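Long-range contact in 6-pyruvoyl tetrahydropterin synthase (PDB 1Y13), which belongs to the 6-pyruvoyl tetrahydropterin synthase family and forms a six-chain assembly whose model contains biopterin and zinc: residues 160-165 against 176-181. Sequence-based numbering, arbitrary orientation.
Sequences IHYIEI and IVHKYI
Tyr180 turns one ring face to Tyr162, whose CD1 stands 3.4 Å above that plane, offset toward the rim; with the planes at 55° the pair is oblique rather than stacked. The Tyr162 ring also runs past His178: centroids 5.7 Å apart and planes 28° from parallel mean that these two rings barely overlap, and the nearest side-chain atoms of the two residues are Tyr162 OH and His178 CB, 3.5 Å apart. Tyr162 has CG anti to its own N (chi1 175°), which lays the ring along the strand. Its hydroxyl donates to Glu164 OE1 at 2.6 Å; Glu164 OE1 accepts through its anti lone pair and lies at the ring edge, in plane, fixing the far end of the Tyr162 side chain against the carboxylate. Arg60 of the neighbouring strand 49-62 adds a cation-pi contact to Tyr162.

The backbones form an antiparallel beta hairpin between strands 162-168 and 173-180, the latter last within the chain's sheet; Ile176 pairs in an antiparallel ladder with a strand of a second subunit, so the sheet runs on across the interface. Ile163 and Lys179 are a hydrogen-bonded pair: Ile163 N to Lys179 O and Lys179 N to Ile163 O are both 2.9 Å. Ile165 with Val177 repeats the pattern. Tyr162-Tyr180 and Glu164-His178 are non-hydrogen-bonded pairs, their side chains on the aromatic face. Beyond the Tyr162-Tyr180 pair, Ile181 N reaches His161 O at 2.8 Å from above the carbonyl plane, not on a lone pair.

On the other face, Ile165 CG1 lies beside Val177 CG2 at 3.5 Å, and Ile163 CD1 meets Ile181 CD1 at 3.6 Å. Helix 135-150 packs against this side through Leu143, Leu146 and Ile147.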
ATOM      1  N   ILE A 160      29.799  -4.803   6.592  1.00 56.24           N
ATOM      2  CA  ILE A 160      28.482  -5.399   6.374  1.00 57.54           C
ATOM      3  C   ILE A 160      28.598  -6.913   6.620  1.00 58.44           C
ATOM      4  O   ILE A 160      29.486  -7.572   6.059  1.00 57.81           O
ATOM      5  CB  ILE A 160      27.976  -5.067   4.956  1.00 53.86           C
ATOM      6  CG1 ILE A 160      27.606  -3.572   4.902  1.00 54.57           C
ATOM      7  CG2 ILE A 160      26.772  -5.960   4.560  1.00 50.48           C
ATOM      8  CD1 ILE A 160      27.723  -2.942   3.529  1.00 61.32           C
ATOM      9  N   HIS A 161      27.739  -7.449   7.484  1.00 57.15           N
ATOM     10  CA  HIS A 161      27.896  -8.837   7.943  1.00 57.44           C
ATOM     11  C   HIS A 161      26.683  -9.710   7.649  1.00 58.00           C
ATOM     12  O   HIS A 161      26.697 -10.912   7.912  1.00 58.45           O
ATOM     13  CB  HIS A 161      28.295  -8.902   9.439  1.00 59.31           C
ATOM     14  CG  HIS A 161      27.430  -8.063  10.337  1.00 62.47           C
ATOM     15  ND1 HIS A 161      27.598  -6.701  10.474  1.00 63.18           N
ATOM     16  CD2 HIS A 161      26.378  -8.392  11.125  1.00 62.68           C
ATOM     17  CE1 HIS A 161      26.690  -6.226  11.310  1.00 64.67           C
ATOM     18  NE2 HIS A 161      25.938  -7.231  11.721  1.00 67.74           N
ATOM     19  N   TYR A 162      25.647  -9.117   7.067  1.00 57.29           N
ATOM     20  CA  TYR A 162      24.400  -9.831   6.858  1.00 56.87           C
ATOM     21  C   TYR A 162      23.638  -9.220   5.700  1.00 57.40           C
ATOM     22  O   TYR A 162      23.556  -8.004   5.574  1.00 55.92           O
ATOM     23  CB  TYR A 162      23.561  -9.806   8.136  1.00 54.69           C
ATOM     24  CG  TYR A 162      22.182 -10.418   8.014  1.00 56.12           C
ATOM     25  CD1 TYR A 162      21.986 -11.784   8.190  1.00 56.17           C
ATOM     26  CD2 TYR A 162      21.078  -9.626   7.745  1.00 56.27           C
ATOM     27  CE1 TYR A 162      20.729 -12.341   8.096  1.00 56.39           C
ATOM     28  CE2 TYR A 162      19.813 -10.169   7.655  1.00 58.72           C
ATOM     29  CZ  TYR A 162      19.648 -11.526   7.828  1.00 56.66           C
ATOM     30  OH  TYR A 162      18.393 -12.068   7.739  1.00 60.90           O
ATOM     31  N   ILE A 163      23.109 -10.084   4.845  1.00 56.35           N
ATOM     32  CA  ILE A 163      22.353  -9.672   3.670  1.00 57.16           C
ATOM     33  C   ILE A 163      21.092 -10.532   3.570  1.00 57.64           C
ATOM     34  O   ILE A 163      21.124 -11.751   3.777  1.00 56.01           O
ATOM     35  CB  ILE A 163      23.206  -9.807   2.401  1.00 59.98           C
ATOM     36  CG1 ILE A 163      24.398  -8.863   2.475  1.00 61.98           C
ATOM     37  CG2 ILE A 163      22.419  -9.439   1.153  1.00 60.34           C
ATOM     38  CD1 ILE A 163      25.472  -9.161   1.483  1.00 68.37           C
ATOM     39  N   GLU A 164      19.983  -9.894   3.232  1.00 56.89           N
ATOM     40  CA  GLU A 164      18.704 -10.566   3.172  1.00 56.44           C
ATOM     41  C   GLU A 164      17.930 -10.055   1.970  1.00 57.76           C
ATOM     42  O   GLU A 164      17.862  -8.846   1.730  1.00 57.41           O
ATOM     43  CB  GLU A 164      17.937 -10.269   4.448  1.00 56.07           C
ATOM     44  CG  GLU A 164      16.661 -11.043   4.633  1.00 57.93           C
ATOM     45  CD  GLU A 164      15.871 -10.505   5.810  1.00 66.04           C
ATOM     46  OE1 GLU A 164      16.197 -10.840   6.979  1.00 66.91           O
ATOM     47  OE2 GLU A 164      14.930  -9.733   5.561  1.00 65.57           O
ATOM     48  N   ILE A 165      17.364 -10.970   1.191  1.00 57.08           N
ATOM     49  CA  ILE A 165      16.427 -10.561   0.163  1.00 58.77           C
ATOM     50  C   ILE A 165      15.063 -11.214   0.362  1.00 57.65           C
ATOM     51  O   ILE A 165      14.953 -12.365   0.813  1.00 57.04           O
ATOM     52  CB  ILE A 165      16.914 -10.832  -1.308  1.00 63.84           C
ATOM     53  CG1 ILE A 165      16.934 -12.302  -1.613  1.00 60.83           C
ATOM     54  CG2 ILE A 165      18.286 -10.256  -1.625  1.00 63.00           C
ATOM     55  CD1 ILE A 165      16.391 -12.559  -2.948  1.00 57.74           C
ATOM     56  N   ILE A 176      11.935 -15.312   1.928  1.00 55.51           N
ATOM     57  CA  ILE A 176      13.008 -14.516   2.478  1.00 56.22           C
ATOM     58  C   ILE A 176      14.204 -15.423   2.697  1.00 56.82           C
ATOM     59  O   ILE A 176      14.111 -16.418   3.399  1.00 56.02           O
ATOM     60  CB  ILE A 176      12.591 -13.864   3.804  1.00 58.21           C
ATOM     61  CG1 ILE A 176      11.290 -13.069   3.624  1.00 58.62           C
ATOM     62  CG2 ILE A 176      13.685 -12.946   4.331  1.00 51.17           C
ATOM     63  CD1 ILE A 176      10.069 -13.750   4.246  1.00 67.03           C
ATOM     64  N   VAL A 177      15.308 -15.111   2.035  1.00 56.37           N
ATOM     65  CA  VAL A 177      16.538 -15.883   2.160  1.00 56.93           C
ATOM     66  C   VAL A 177      17.624 -14.921   2.625  1.00 57.22           C
ATOM     67  O   VAL A 177      17.519 -13.717   2.409  1.00 56.71           O
ATOM     68  CB  VAL A 177      16.947 -16.590   0.811  1.00 55.03           C
ATOM     69  CG1 VAL A 177      15.957 -17.683   0.437  1.00 56.93           C
ATOM     70  CG2 VAL A 177      17.033 -15.589  -0.348  1.00 56.45           C
ATOM     71  N   HIS A 178      18.657 -15.449   3.265  1.00 55.63           N
ATOM     72  CA  HIS A 178      19.697 -14.601   3.810  1.00 56.85           C
ATOM     73  C   HIS A 178      21.073 -15.248   3.750  1.00 58.29           C
ATOM     74  O   HIS A 178      21.204 -16.453   3.487  1.00 56.55           O
ATOM     75  CB  HIS A 178      19.367 -14.274   5.257  1.00 51.38           C
ATOM     76  CG  HIS A 178      19.481 -15.457   6.165  1.00 58.26           C
ATOM     77  ND1 HIS A 178      18.424 -16.304   6.416  1.00 58.24           N
ATOM     78  CD2 HIS A 178      20.533 -15.949   6.867  1.00 59.50           C
ATOM     79  CE1 HIS A 178      18.818 -17.263   7.237  1.00 60.82           C
ATOM     80  NE2 HIS A 178      20.094 -17.072   7.522  1.00 58.89           N
ATOM     81  N   LYS A 179      22.095 -14.440   4.031  1.00 57.54           N
ATOM     82  CA  LYS A 179      23.445 -14.938   4.175  1.00 57.29           C
ATOM     83  C   LYS A 179      24.202 -14.071   5.152  1.00 58.48           C
ATOM     84  O   LYS A 179      24.132 -12.838   5.083  1.00 56.98           O
ATOM     85  CB  LYS A 179      24.167 -14.960   2.834  1.00 58.46           C
ATOM     86  CG  LYS A 179      25.305 -15.987   2.782  1.00 64.83           C
ATOM     87  CD  LYS A 179      25.708 -16.263   1.341  1.00 72.50           C
ATOM     88  CE  LYS A 179      24.574 -16.932   0.509  1.00 74.15           C
ATOM     89  NZ  LYS A 179      24.822 -18.382   0.233  1.00 73.12           N
ATOM     90  N   TYR A 180      24.896 -14.732   6.078  1.00 56.35           N
ATOM     91  CA  TYR A 180      25.820 -14.078   6.983  1.00 58.85           C
ATOM     92  C   TYR A 180      27.144 -14.018   6.260  1.00 58.17           C
ATOM     93  O   TYR A 180      27.607 -15.031   5.749  1.00 59.05           O
ATOM     94  CB  TYR A 180      25.955 -14.865   8.308  1.00 57.75           C
ATOM     95  CG  TYR A 180      24.789 -14.592   9.218  1.00 59.72           C
ATOM     96  CD1 TYR A 180      24.797 -13.486  10.075  1.00 60.88           C
ATOM     97  CD2 TYR A 180      23.649 -15.398   9.188  1.00 63.32           C
ATOM     98  CE1 TYR A 180      23.703 -13.195  10.894  1.00 62.86           C
ATOM     99  CE2 TYR A 180      22.549 -15.119  10.005  1.00 61.60           C
ATOM    100  CZ  TYR A 180      22.588 -14.019  10.853  1.00 63.98           C
ATOM    101  OH  TYR A 180      21.512 -13.730  11.663  1.00 69.25           O
ATOM    102  N   ILE A 181      27.728 -12.826   6.182  1.00 58.26           N
ATOM    103  CA  ILE A 181      29.061 -12.666   5.589  1.00 59.01           C
ATOM    104  C   ILE A 181      29.924 -11.785   6.488  1.00 58.31           C
ATOM    105  O   ILE A 181      30.890 -12.254   7.061  1.00 61.06           O
ATOM    106  CB  ILE A 181      29.018 -12.046   4.164  1.00 62.48           C
ATOM    107  CG1 ILE A 181      28.525 -10.597   4.224  1.00 62.77           C
ATOM    108  CG2 ILE A 181      28.183 -12.898   3.222  1.00 63.63           C
ATOM    109  CD1 ILE A 181      28.739  -9.844   2.948  1.00 68.65           C
TER